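Local atomic coordinates of alginate biosynthesis protein AlgX (PDB entry 4KNC), a protein that protects alginate as the polymer crosses the periplasm and takes part in its O-acetylation, combining an SGNH hydrolase-like domain with a carbohydrate-binding module. Residues Lys75-Glu80 / Pro315-Gly320; Asn266-Ser269 / Ser275-Leu278; Tyr280-Glu285 / Val391-Arg396; Leu383-Ser388 / Gly395-Gln400. One frame throughout, in Å; residues are numbered along the deposited sequence.

Contact 1 of 4, residues Lys75-Glu80 / Pro315-Gly320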
loop_
_atom_site.group_PDB
_atom_site.type_symbol
_atom_site.label_atom_id
_atom_site.label_comp_id
_atom_site.label_asym_id
_atom_site.label_seq_id
_atom_site.Cartn_x
_atom_site.Cartn_y
_atom_site.Cartn_z
ATOM N N LYS A 75 -2.886 -3.216 -16.921
ATOM C CA LYS A 75 -3.254 -2.640 -18.219
ATOM C C LYS A 75 -3.962 -3.633 -19.147
ATOM O O LYS A 75 -4.893 -3.269 -19.867
ATOM C CB LYS A 75 -2.027 -2.070 -18.923
ATOM C CG LYS A 75 -2.361 -1.348 -20.216
ATOM C CD LYS A 75 -3.354 -0.234 -19.954
ATOM C CE LYS A 75 -3.746 0.472 -21.247
ATOM N NZ LYS A 75 -2.609 1.270 -21.796
ATOM N N ARG A 76 -3.530 -4.889 -19.126
ATOM C CA ARG A 76 -4.182 -5.921 -19.934
ATOM C C ARG A 76 -5.639 -6.077 -19.535
ATOM O O ARG A 76 -6.473 -6.438 -20.350
ATOM C CB ARG A 76 -3.504 -7.281 -19.760
ATOM C CG ARG A 76 -2.169 -7.450 -20.447
ATOM C CD ARG A 76 -1.853 -8.938 -20.654
ATOM N NE ARG A 76 -2.054 -9.742 -19.444
ATOM C CZ ARG A 76 -3.127 -10.498 -19.214
ATOM N NH1 ARG A 76 -3.230 -11.193 -18.089
ATOM N NH2 ARG A 76 -4.104 -10.552 -20.111
ATOM N N LYS A 77 -5.936 -5.820 -18.266
ATOM C CA LYS A 77 -7.288 -6.000 -17.750
ATOM C C LYS A 77 -8.123 -4.721 -17.932
ATOM O O LYS A 77 -9.278 -4.657 -17.507
ATOM C CB LYS A 77 -7.230 -6.424 -16.276
ATOM C CG LYS A 77 -8.524 -7.007 -15.713
ATOM C CD LYS A 77 -8.385 -7.333 -14.226
ATOM C CE LYS A 77 -9.738 -7.605 -13.567
ATOM N NZ LYS A 77 -10.495 -8.706 -14.234
ATOM N N GLY A 78 -7.537 -3.712 -18.578
ATOM C CA GLY A 78 -8.196 -2.430 -18.778
ATOM C C GLY A 78 -8.088 -1.461 -17.598
ATOM O O GLY A 78 -8.954 -0.601 -17.410
ATOM N N ILE A 79 -7.019 -1.591 -16.812
ATOM C CA ILE A 79 -6.809 -0.736 -15.641
ATOM C C ILE A 79 -5.537 0.110 -15.757
ATOM O O ILE A 79 -4.438 -0.421 -15.939
ATOM C CB ILE A 79 -6.741 -1.574 -14.348
ATOM C CG1 ILE A 79 -7.915 -2.553 -14.290
ATOM C CG2 ILE A 79 -6.744 -0.679 -13.114
ATOM C CD1 ILE A 79 -7.754 -3.612 -13.225
ATOM N N GLU A 80 -5.696 1.430 -15.664
ATOM C CA GLU A 80 -4.558 2.344 -15.663
ATOM C C GLU A 80 -4.109 2.531 -14.220
ATOM O O GLU A 80 -4.946 2.651 -13.324
ATOM C CB GLU A 80 -4.959 3.705 -16.243
ATOM C CG GLU A 80 -5.411 3.683 -17.690
ATOM C CD GLU A 80 -4.247 3.663 -18.662
ATOM O OE1 GLU A 80 -3.123 4.055 -18.276
ATOM O OE2 GLU A 80 -4.449 3.248 -19.812
ATOM N N PRO A 315 -0.977 -12.853 -9.889
ATOM C CA PRO A 315 -2.126 -13.722 -10.172
ATOM C C PRO A 315 -3.448 -13.181 -9.638
ATOM O O PRO A 315 -4.503 -13.629 -10.079
ATOM C CB PRO A 315 -1.773 -15.014 -9.432
ATOM C CG PRO A 315 -0.888 -14.547 -8.304
ATOM C CD PRO A 315 -0.056 -13.477 -8.919
ATOM N N LEU A 316 -3.399 -12.254 -8.691
ATOM C CA LEU A 316 -4.627 -11.667 -8.164
ATOM C C LEU A 316 -5.375 -10.826 -9.208
ATOM O O LEU A 316 -6.600 -10.668 -9.128
ATOM C CB LEU A 316 -4.345 -10.839 -6.908
ATOM C CG LEU A 316 -4.290 -11.666 -5.627
ATOM C CD1 LEU A 316 -3.900 -10.778 -4.455
ATOM C CD2 LEU A 316 -5.637 -12.318 -5.396
ATOM N N VAL A 317 -4.647 -10.287 -10.181
ATOM C CA VAL A 317 -5.287 -9.501 -11.238
ATOM C C VAL A 317 -6.403 -10.298 -11.932
ATOM O O VAL A 317 -7.449 -9.736 -12.262
ATOM C CB VAL A 317 -4.257 -8.973 -12.261
ATOM C CG1 VAL A 317 -4.949 -8.263 -13.411
ATOM C CG2 VAL A 317 -3.300 -8.033 -11.581
ATOM N N ASP A 318 -6.195 -11.608 -12.109
ATOM C CA ASP A 318 -7.208 -12.485 -12.715
ATOM C C ASP A 318 -7.875 -13.451 -11.742
ATOM O O ASP A 318 -8.186 -14.582 -12.103
ATOM C CB ASP A 318 -6.628 -13.280 -13.887
ATOM C CG ASP A 318 -6.350 -12.415 -15.083
ATOM O OD1 ASP A 318 -5.405 -11.601 -15.000
ATOM O OD2 ASP A 318 -7.075 -12.542 -16.098
ATOM N N ASN A 319 -8.095 -13.001 -10.516
ATOM C CA ASN A 319 -8.885 -13.747 -9.542
ATOM C C ASN A 319 -8.376 -15.159 -9.209
ATOM O O ASN A 319 -9.167 -16.056 -8.923
ATOM C CB ASN A 319 -10.358 -13.803 -9.977
ATOM C CG ASN A 319 -11.310 -13.797 -8.793
ATOM O OD1 ASN A 319 -10.879 -13.876 -7.632
ATOM N ND2 ASN A 319 -12.607 -13.713 -9.074
ATOM N N GLY A 320 -7.059 -15.344 -9.238
ATOM C CA GLY A 320 -6.454 -16.624 -8.903
ATOM C C GLY A 320 -7.001 -17.804 -9.686
ATOM O O GLY A 320 -6.823 -17.902 -10.907
#

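Contact 2 of 4, residues Asn266-Ser269 / Ser275-Leu278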
loop_
_atom_site.group_PDB
_atom_site.type_symbol
_atom_site.label_atom_id
_atom_site.label_comp_id
_atom_site.label_asym_id
_atom_site.label_seq_id
_atom_site.Cartn_x
_atom_site.Cartn_y
_atom_site.Cartn_z
ATOM N N ASN A 266 -10.563 2.199 -0.720
ATOM C CA ASN A 266 -10.279 0.905 -0.103
ATOM C C ASN A 266 -9.000 0.917 0.731
ATOM O O ASN A 266 -8.393 -0.137 0.977
ATOM C CB ASN A 266 -10.200 -0.204 -1.172
ATOM C CG ASN A 266 -11.544 -0.448 -1.880
ATOM O OD1 ASN A 266 -11.690 -0.168 -3.065
ATOM N ND2 ASN A 266 -12.517 -0.982 -1.151
ATOM N N ALA A 267 -8.591 2.106 1.174
ATOM C CA ALA A 267 -7.387 2.244 1.983
ATOM C C ALA A 267 -7.504 1.415 3.263
ATOM O O ALA A 267 -8.608 1.212 3.773
ATOM C CB ALA A 267 -7.147 3.700 2.341
ATOM N N VAL A 268 -6.364 0.963 3.776
ATOM C CA VAL A 268 -6.308 0.161 5.000
ATOM C C VAL A 268 -5.358 0.828 5.976
ATOM O O VAL A 268 -4.175 0.964 5.697
ATOM C CB VAL A 268 -5.820 -1.278 4.714
ATOM C CG1 VAL A 268 -5.609 -2.057 6.014
ATOM C CG2 VAL A 268 -6.815 -2.029 3.783
ATOM N N SER A 269 -5.874 1.269 7.118
ATOM C CA SER A 269 -5.017 1.900 8.111
ATOM C C SER A 269 -4.108 0.831 8.698
ATOM O O SER A 269 -4.572 -0.230 9.093
ATOM C CB SER A 269 -5.864 2.557 9.206
ATOM O OG SER A 269 -6.749 3.512 8.633
ATOM N N SER A 275 -0.995 -4.184 1.821
ATOM C CA SER A 275 -2.248 -4.781 2.282
ATOM C C SER A 275 -3.505 -4.308 1.557
ATOM O O SER A 275 -4.368 -5.111 1.184
ATOM C CB SER A 275 -2.392 -4.599 3.803
ATOM O OG SER A 275 -1.332 -5.265 4.476
ATOM N N SER A 276 -3.604 -3.005 1.339
ATOM C CA SER A 276 -4.825 -2.441 0.778
ATOM C C SER A 276 -5.073 -2.939 -0.636
ATOM O O SER A 276 -6.177 -3.371 -0.978
ATOM C CB SER A 276 -4.770 -0.912 0.812
ATOM O OG SER A 276 -5.868 -0.361 0.117
ATOM N N LEU A 277 -4.035 -2.886 -1.456
ATOM C CA LEU A 277 -4.141 -3.331 -2.840
ATOM C C LEU A 277 -4.369 -4.851 -2.928
ATOM O O LEU A 277 -5.150 -5.321 -3.755
ATOM C CB LEU A 277 -2.881 -2.926 -3.608
ATOM C CG LEU A 277 -2.690 -3.373 -5.057
ATOM C CD1 LEU A 277 -3.858 -2.938 -5.917
ATOM C CD2 LEU A 277 -1.414 -2.774 -5.586
ATOM N N LEU A 278 -3.694 -5.622 -2.080
ATOM C CA LEU A 278 -3.900 -7.072 -2.090
ATOM C C LEU A 278 -5.338 -7.437 -1.686
ATOM O O LEU A 278 -5.989 -8.240 -2.346
ATOM C CB LEU A 278 -2.882 -7.780 -1.188
ATOM C CG LEU A 278 -1.409 -7.821 -1.620
ATOM C CD1 LEU A 278 -0.576 -8.719 -0.676
ATOM C CD2 LEU A 278 -1.266 -8.290 -3.078
HETATM O O HOH W 1 -8.605 -2.997 0.441
#

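Contact 3 of 4, residues Tyr280-Glu285 / Val391-Arg396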
loop_
_atom_site.group_PDB
_atom_site.type_symbol
_atom_site.label_atom_id
_atom_site.label_comp_id
_atom_site.label_asym_id
_atom_site.label_seq_id
_atom_site.Cartn_x
_atom_site.Cartn_y
_atom_site.Cartn_z
ATOM N N TYR A 280 -8.005 -5.500 -1.848
ATOM C CA TYR A 280 -8.864 -5.026 -2.942
ATOM C C TYR A 280 -8.879 -5.978 -4.146
ATOM O O TYR A 280 -9.946 -6.348 -4.647
ATOM C CB TYR A 280 -8.462 -3.612 -3.396
ATOM C CG TYR A 280 -9.356 -3.057 -4.480
ATOM C CD1 TYR A 280 -10.740 -3.092 -4.354
ATOM C CD2 TYR A 280 -8.821 -2.486 -5.625
ATOM C CE1 TYR A 280 -11.568 -2.587 -5.353
ATOM C CE2 TYR A 280 -9.635 -1.976 -6.617
ATOM C CZ TYR A 280 -11.005 -2.032 -6.478
ATOM O OH TYR A 280 -11.812 -1.522 -7.478
ATOM N N MET A 281 -7.704 -6.391 -4.605
ATOM C CA MET A 281 -7.651 -7.306 -5.744
ATOM C C MET A 281 -8.031 -8.749 -5.385
ATOM O O MET A 281 -8.138 -9.596 -6.269
ATOM C CB MET A 281 -6.282 -7.275 -6.421
ATOM C CG MET A 281 -5.837 -5.904 -6.874
ATOM S SD MET A 281 -4.680 -6.000 -8.248
ATOM C CE MET A 281 -3.304 -6.894 -7.539
ATOM N N THR A 282 -8.220 -9.042 -4.101
ATOM C CA THR A 282 -8.791 -10.342 -3.731
ATOM C C THR A 282 -10.322 -10.270 -3.742
ATOM O O THR A 282 -11.003 -11.292 -3.795
ATOM C CB THR A 282 -8.296 -10.839 -2.346
ATOM O OG1 THR A 282 -6.865 -10.834 -2.317
ATOM C CG2 THR A 282 -8.774 -12.260 -2.077
ATOM N N SER A 283 -10.864 -9.057 -3.706
ATOM C CA SER A 283 -12.309 -8.891 -3.620
ATOM C C SER A 283 -13.021 -9.284 -4.915
ATOM O O SER A 283 -12.488 -9.115 -6.017
ATOM C CB SER A 283 -12.674 -7.451 -3.219
ATOM O OG SER A 283 -12.597 -6.559 -4.326
ATOM N N GLU A 284 -14.234 -9.810 -4.767
ATOM C CA GLU A 284 -15.074 -10.176 -5.902
ATOM C C GLU A 284 -15.461 -8.977 -6.756
ATOM O O GLU A 284 -15.385 -9.050 -7.978
ATOM C CB GLU A 284 -16.345 -10.899 -5.434
ATOM N N GLU A 285 -15.881 -7.884 -6.117
ATOM C CA GLU A 285 -16.310 -6.695 -6.853
ATOM C C GLU A 285 -15.210 -6.204 -7.790
ATOM O O GLU A 285 -15.500 -5.734 -8.899
ATOM C CB GLU A 285 -16.758 -5.575 -5.904
ATOM C CG GLU A 285 -17.201 -4.277 -6.602
ATOM C CD GLU A 285 -18.473 -4.424 -7.445
ATOM O OE1 GLU A 285 -19.300 -5.322 -7.171
ATOM O OE2 GLU A 285 -18.644 -3.631 -8.396
ATOM N N VAL A 391 -7.634 -6.261 7.532
ATOM C CA VAL A 391 -8.356 -6.610 6.312
ATOM C C VAL A 391 -9.205 -7.866 6.435
ATOM O O VAL A 391 -9.074 -8.639 7.374
ATOM C CB VAL A 391 -7.421 -6.755 5.092
ATOM C CG1 VAL A 391 -6.565 -5.498 4.932
ATOM C CG2 VAL A 391 -6.561 -8.001 5.231
ATOM N N ASP A 392 -10.077 -8.056 5.457
ATOM C CA ASP A 392 -10.952 -9.215 5.396
ATOM C C ASP A 392 -11.064 -9.641 3.937
ATOM O O ASP A 392 -11.799 -9.031 3.159
ATOM C CB ASP A 392 -12.332 -8.863 5.963
ATOM C CG ASP A 392 -13.254 -10.075 6.095
ATOM O OD1 ASP A 392 -13.377 -10.861 5.129
ATOM O OD2 ASP A 392 -13.870 -10.233 7.175
ATOM N N THR A 393 -10.314 -10.675 3.567
ATOM C CA THR A 393 -10.379 -11.246 2.221
ATOM C C THR A 393 -11.155 -12.556 2.263
ATOM O O THR A 393 -11.131 -13.343 1.312
ATOM C CB THR A 393 -8.974 -11.508 1.637
ATOM O OG1 THR A 393 -8.311 -12.529 2.397
ATOM C CG2 THR A 393 -8.132 -10.232 1.659
ATOM N N GLY A 394 -11.845 -12.774 3.380
ATOM C CA GLY A 394 -12.590 -13.996 3.607
ATOM C C GLY A 394 -11.665 -15.161 3.892
ATOM O O GLY A 394 -12.028 -16.317 3.680
ATOM N N GLY A 395 -10.460 -14.853 4.365
ATOM C CA GLY A 395 -9.453 -15.871 4.622
ATOM C C GLY A 395 -8.785 -16.407 3.362
ATOM O O GLY A 395 -8.033 -17.374 3.430
ATOM N N ARG A 396 -9.057 -15.786 2.214
ATOM C CA ARG A 396 -8.450 -16.191 0.946
ATOM C C ARG A 396 -7.077 -15.545 0.688
ATOM O O ARG A 396 -6.854 -14.372 1.000
ATOM C CB ARG A 396 -9.394 -15.891 -0.218
ATOM C CG ARG A 396 -8.874 -16.317 -1.577
ATOM C CD ARG A 396 -9.920 -16.079 -2.646
ATOM N NE ARG A 396 -9.444 -16.424 -3.984
ATOM C CZ ARG A 396 -9.737 -15.721 -5.075
ATOM N NH1 ARG A 396 -10.500 -14.631 -4.980
ATOM N NH2 ARG A 396 -9.270 -16.098 -6.259
HETATM O O HOH W 2 -5.700 -12.118 -0.247
#

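Contact 4 of 4, residues Leu383-Ser388 / Gly395-Gln400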
loop_
_atom_site.group_PDB
_atom_site.type_symbol
_atom_site.label_atom_id
_atom_site.label_comp_id
_atom_site.label_asym_id
_atom_site.label_seq_id
_atom_site.Cartn_x
_atom_site.Cartn_y
_atom_site.Cartn_z
ATOM N N LEU A 383 7.056 -20.640 1.853
ATOM C CA LEU A 383 6.496 -19.320 1.626
ATOM C C LEU A 383 5.565 -18.921 2.758
ATOM O O LEU A 383 4.535 -19.544 2.966
ATOM C CB LEU A 383 5.741 -19.276 0.293
ATOM C CG LEU A 383 4.944 -17.984 0.084
ATOM C CD1 LEU A 383 5.858 -16.772 0.198
ATOM C CD2 LEU A 383 4.210 -17.995 -1.250
ATOM N N LYS A 384 5.918 -17.864 3.477
ATOM C CA LYS A 384 5.105 -17.418 4.597
ATOM C C LYS A 384 4.504 -16.047 4.295
ATOM O O LYS A 384 5.227 -15.081 4.073
ATOM C CB LYS A 384 5.944 -17.390 5.873
ATOM C CG LYS A 384 5.149 -17.254 7.159
ATOM N N ILE A 385 3.176 -15.984 4.272
ATOM C CA ILE A 385 2.447 -14.761 3.943
ATOM C C ILE A 385 1.741 -14.198 5.161
ATOM O O ILE A 385 0.840 -14.828 5.713
ATOM C CB ILE A 385 1.385 -15.017 2.850
ATOM C CG1 ILE A 385 2.035 -15.615 1.606
ATOM C CG2 ILE A 385 0.627 -13.725 2.509
ATOM C CD1 ILE A 385 1.076 -15.814 0.463
ATOM N N GLU A 386 2.155 -13.006 5.576
ATOM C CA GLU A 386 1.513 -12.316 6.682
ATOM C C GLU A 386 0.532 -11.284 6.137
ATOM O O GLU A 386 0.887 -10.444 5.315
ATOM C CB GLU A 386 2.552 -11.629 7.576
ATOM C CG GLU A 386 3.614 -12.554 8.161
ATOM C CD GLU A 386 3.038 -13.587 9.111
ATOM O OE1 GLU A 386 3.536 -14.732 9.107
ATOM O OE2 GLU A 386 2.098 -13.257 9.867
ATOM N N GLN A 387 -0.705 -11.353 6.605
ATOM C CA GLN A 387 -1.743 -10.450 6.148
ATOM C C GLN A 387 -2.114 -9.484 7.268
ATOM O O GLN A 387 -2.109 -9.864 8.437
ATOM C CB GLN A 387 -2.953 -11.271 5.724
ATOM C CG GLN A 387 -4.213 -10.494 5.544
ATOM C CD GLN A 387 -5.364 -11.373 5.084
ATOM O OE1 GLN A 387 -5.600 -11.539 3.884
ATOM N NE2 GLN A 387 -6.082 -11.948 6.037
ATOM N N SER A 388 -2.421 -8.239 6.910
ATOM C CA SER A 388 -2.827 -7.225 7.875
ATOM C C SER A 388 -3.995 -7.688 8.736
ATOM O O SER A 388 -4.917 -8.341 8.240
ATOM C CB SER A 388 -3.224 -5.931 7.153
ATOM O OG SER A 388 -3.842 -5.024 8.050
ATOM N N GLY A 395 -10.460 -14.853 4.365
ATOM C CA GLY A 395 -9.453 -15.871 4.622
ATOM C C GLY A 395 -8.785 -16.407 3.362
ATOM O O GLY A 395 -8.033 -17.374 3.430
ATOM N N ARG A 396 -9.057 -15.786 2.214
ATOM C CA ARG A 396 -8.450 -16.191 0.946
ATOM C C ARG A 396 -7.077 -15.545 0.688
ATOM O O ARG A 396 -6.854 -14.372 1.000
ATOM C CB ARG A 396 -9.394 -15.891 -0.218
ATOM C CG ARG A 396 -8.874 -16.317 -1.577
ATOM C CD ARG A 396 -9.920 -16.079 -2.646
ATOM N NE ARG A 396 -9.444 -16.424 -3.984
ATOM C CZ ARG A 396 -9.737 -15.721 -5.075
ATOM N NH1 ARG A 396 -10.500 -14.631 -4.980
ATOM N NH2 ARG A 396 -9.270 -16.098 -6.259
ATOM N N TYR A 397 -6.178 -16.344 0.114
ATOM C CA TYR A 397 -4.825 -15.965 -0.274
ATOM C C TYR A 397 -4.628 -16.545 -1.655
ATOM O O TYR A 397 -5.229 -17.568 -1.972
ATOM C CB TYR A 397 -3.802 -16.623 0.650
ATOM C CG TYR A 397 -3.837 -16.133 2.057
ATOM C CD1 TYR A 397 -4.791 -16.597 2.951
ATOM C CD2 TYR A 397 -2.917 -15.190 2.503
ATOM C CE1 TYR A 397 -4.822 -16.143 4.255
ATOM C CE2 TYR A 397 -2.938 -14.731 3.799
ATOM C CZ TYR A 397 -3.892 -15.206 4.675
ATOM O OH TYR A 397 -3.910 -14.740 5.974
ATOM N N VAL A 398 -3.792 -15.906 -2.475
ATOM C CA VAL A 398 -3.488 -16.392 -3.824
ATOM C C VAL A 398 -2.029 -16.100 -4.161
ATOM O O VAL A 398 -1.545 -15.001 -3.906
ATOM C CB VAL A 398 -4.360 -15.693 -4.890
ATOM C CG1 VAL A 398 -4.021 -16.212 -6.278
ATOM C CG2 VAL A 398 -5.852 -15.880 -4.605
ATOM N N PHE A 399 -1.313 -17.073 -4.716
ATOM C CA PHE A 399 0.103 -16.846 -5.035
ATOM C C PHE A 399 0.617 -17.723 -6.165
ATOM O O PHE A 399 0.143 -18.835 -6.359
ATOM C CB PHE A 399 1.000 -16.990 -3.787
ATOM C CG PHE A 399 1.058 -18.394 -3.220
ATOM C CD1 PHE A 399 0.135 -18.816 -2.280
ATOM C CD2 PHE A 399 2.052 -19.279 -3.612
ATOM C CE1 PHE A 399 0.196 -20.100 -1.741
ATOM C CE2 PHE A 399 2.116 -20.567 -3.081
ATOM C CZ PHE A 399 1.184 -20.976 -2.149
ATOM N N GLN A 400 1.577 -17.215 -6.928
ATOM C CA GLN A 400 2.159 -18.013 -7.993
ATOM C C GLN A 400 3.222 -18.932 -7.408
ATOM O O GLN A 400 3.927 -18.563 -6.462
ATOM C CB GLN A 400 2.742 -17.131 -9.097
ATOM C CG GLN A 400 3.993 -16.372 -8.699
ATOM C CD GLN A 400 4.248 -15.147 -9.567
ATOM O OE1 GLN A 400 5.145 -14.349 -9.286
ATOM N NE2 GLN A 400 3.454 -14.990 -10.621
#

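Contact 1 of 4, residues Lys75-Glu80 / Pro315-Gly320
The carbonyl oxygen of Val-317 is met by three successive atoms of the Lys-77 side chain. CD comes to 3.2 Å from Val-317 O, CE follows close behind, and NZ stands 3.8 Å from that oxygen, too long for a hydrogen bond. Lys-77 leaves its backbone with CG anti to N (chi1 -164°) and stays extended as far as chi4, which lays its methylenes past Val-317, the two side chains running in opposite directions. The apolar part of this meeting is Lys-77 CD against Val-317 CG1 at 3.7 Å. Next to it, Arg-76 reaches across toward Asp-318 at about a right angle, its guanidinium within 12° of the carboxylate plane. The salt bridge from Arg-76 NH1 to Asp-318 OD1 is long, 3.8 Å, and the place of NH1 is uncertain; Glu-73 also pairs with this arginine. Both segments finish a helix with a Schellman motif. Gly-78, at positive phi, does so after helix 61-76, and Asn-319 after helix 307-316, where Gly-320 N bonds back to Pro-315 O at 3.2 Å. Val-317 packs on Leu-74 of helix 61-76 and Met-281 of helix 275-282, Lys-77 rests on His-287 of helix 284-288, and from Glu-80 the chain enters strand 80-85 at the edge of the parallel sheet.

Contact 2 of 4, residues Asn266-Ser269 / Ser275-Leu278
A chi1 of 172° puts OG of Ser-276 opposite its own N and beside its carbonyl carbon, which carries the hydroxyl out from the first turn of helix 275-282 to Asn-266. Val-268 has CG1 anti to the backbone N, and its other methyl, CG2, lands on the same serine. Ser-276 OG donates to Asn-266 O over 2.7 Å. The hydroxyl does not come in along a lone pair: the C=O...donor angle is 118° and the donor stands 50° above the carbonyl plane. The same oxygen accepts a second hydrogen bond, from a water 2.9 Å from Asn-266 O. That water also donates to the backbone carbonyl of the helix, 2.8 Å from Ser-276 O, so loop and helix are joined both directly and through solvent. Beside these bonds Val-268 CG2 packs 3.6 Å from Ser-276 CA.

The contact closes the loop between strand 263-265, at the edge of the parallel sheet, and the helix that starts the crossover back toward strand 293-298. Ala-267 points its CB away from the helix, and its side chain is about 7 Å from that of Ser-243, the inferred nucleophile.

Ser-276 OG is also hydrogen-bonded to the N of Gly-241. Since it donates to Asn-266 O, it must act toward Gly-241 as acceptor. One buried, neutral hydroxyl, donor to Asn-266 O and acceptor from Gly-241 N, therefore ties the loop, the helix and the chain after strand 237-240 together near the probable catalytic serine.

Contact 3 of 4, residues Tyr280-Glu285 / Val391-Arg396
Thr-282 pushes its methyl between two side chains of the opposing loop. CG2 lies 3.8 Å from Thr-393 CB on one hand and 4.0 Å from Arg-396 CD on the other, and in both pairs the side chains cross obliquely. With chi1 at -54°, CG2 is anti to the backbone N while OG1 turns away from the carbonyl carbon, back toward its own helix, where it bonds to Leu-278 O. A water donates to that hydroxyl, 2.7 Å from Thr-282 OG1, and also to the loop, 2.8 Å from Arg-396 O. Arg-396 is extended from CG to NE and passes the threonine methyl. Its NH1 approaches Thr-282 O only to 3.6 Å, obliquely; the guanidinium finds its strong partners in Asn-319, through NH1, and Asp-358, through NH2.

This is a seam between the domains: the end of helix 275-282 in the SGNH hydrolase-like part meets a loop of the carbohydrate-binding module. The loop folds into a type I' turn from Thr-393 to Arg-396, with Gly-394 and Gly-395 both at positive phi, and an Asx turn overlaps its start, Asp-392 OD1 accepting from Gly-394 N at 3.0 Å. Thr-393 holds OG1 between its N and carbonyl carbon, from where it donates to Arg-396 O over 2.7 Å, in the carbonyl plane and on a lone pair (132° at the oxygen). On the helix side, Ser-283 is the N-cap of helix 284-288, and both its N and its OG donate to Tyr-280 O, OG at 2.7 Å.

Contact 4 of 4, residues Leu383-Ser388 / Gly395-Gln400
Leu-383 lays a methyl on Phe-399 across the core of a beta-sandwich, the fold of the carbohydrate-binding module. This CH-pi contact comes from CD2, 3.8 Å from the centroid of the Phe-399 ring and 25° off its normal, displaced toward the rim so that Phe-399 CD2 is its nearest atom. Phe-399 has CG between its backbone N and carbonyl carbon, which stands the ring up toward the facing strand. Ile-385 touches both aromatics: CG2 meets the edge of the Tyr-397 ring, 3.8 Å from its CD2, while Ile-385 CD1 reaches the phenylalanine more loosely, 4.2 Å from Phe-399 CD1. Gln-387, with an extended side chain, crosses the far end of the tyrosine. Its CB is 3.6 Å from Tyr-397 OH, and its amide is turned to within 17° of the ring plane.

The backbones stay well apart: the axes of strand segments 383-386 and 396-400 approach no closer than 9.9 Å, with directions 139° apart. They belong to different sheets. Strand 380-386 is an outermost strand of one, held by backbone bonds to strand 368-375; strand 396-400 is an outermost strand of the other, beside strand 355-361. Val-398 faces the opposite way from its aromatic neighbours, onto Pro-315 and Leu-316 of helix 307-316.

The polar ends are fixed by a second shell. Gln-387 NE2 is hydrogen-bonded to His-367 ND1, and although that nitrogen is only 3.5 Å from Tyr-397 OH, the phenol takes a different hydrogen bond, with Val-366 O.

Contact 2 sits deepest, about 6 Å from the chain's centre, with the others 15 to 17 Å out. Along the sequence contact 2 is nested inside the span closed by contact 1, contact 3 alternates with contact 1, and contact 4 comes after contacts 1 and 2 in series and ends on the same stretch as contact 3. Contacts 2 and 3, centres about 10 Å apart, use opposite ends of helix 275-282; contacts 3 and 4 share Gly-395 and Arg-396, and Thr-393 OG1 lies against Gln-387. Arg-396 also probably bonds to Asn-319 of contact 1. Helices 275-282 and 307-316 form the side of the SGNH hydrolase-like domain that packs against the module that may bind alginate.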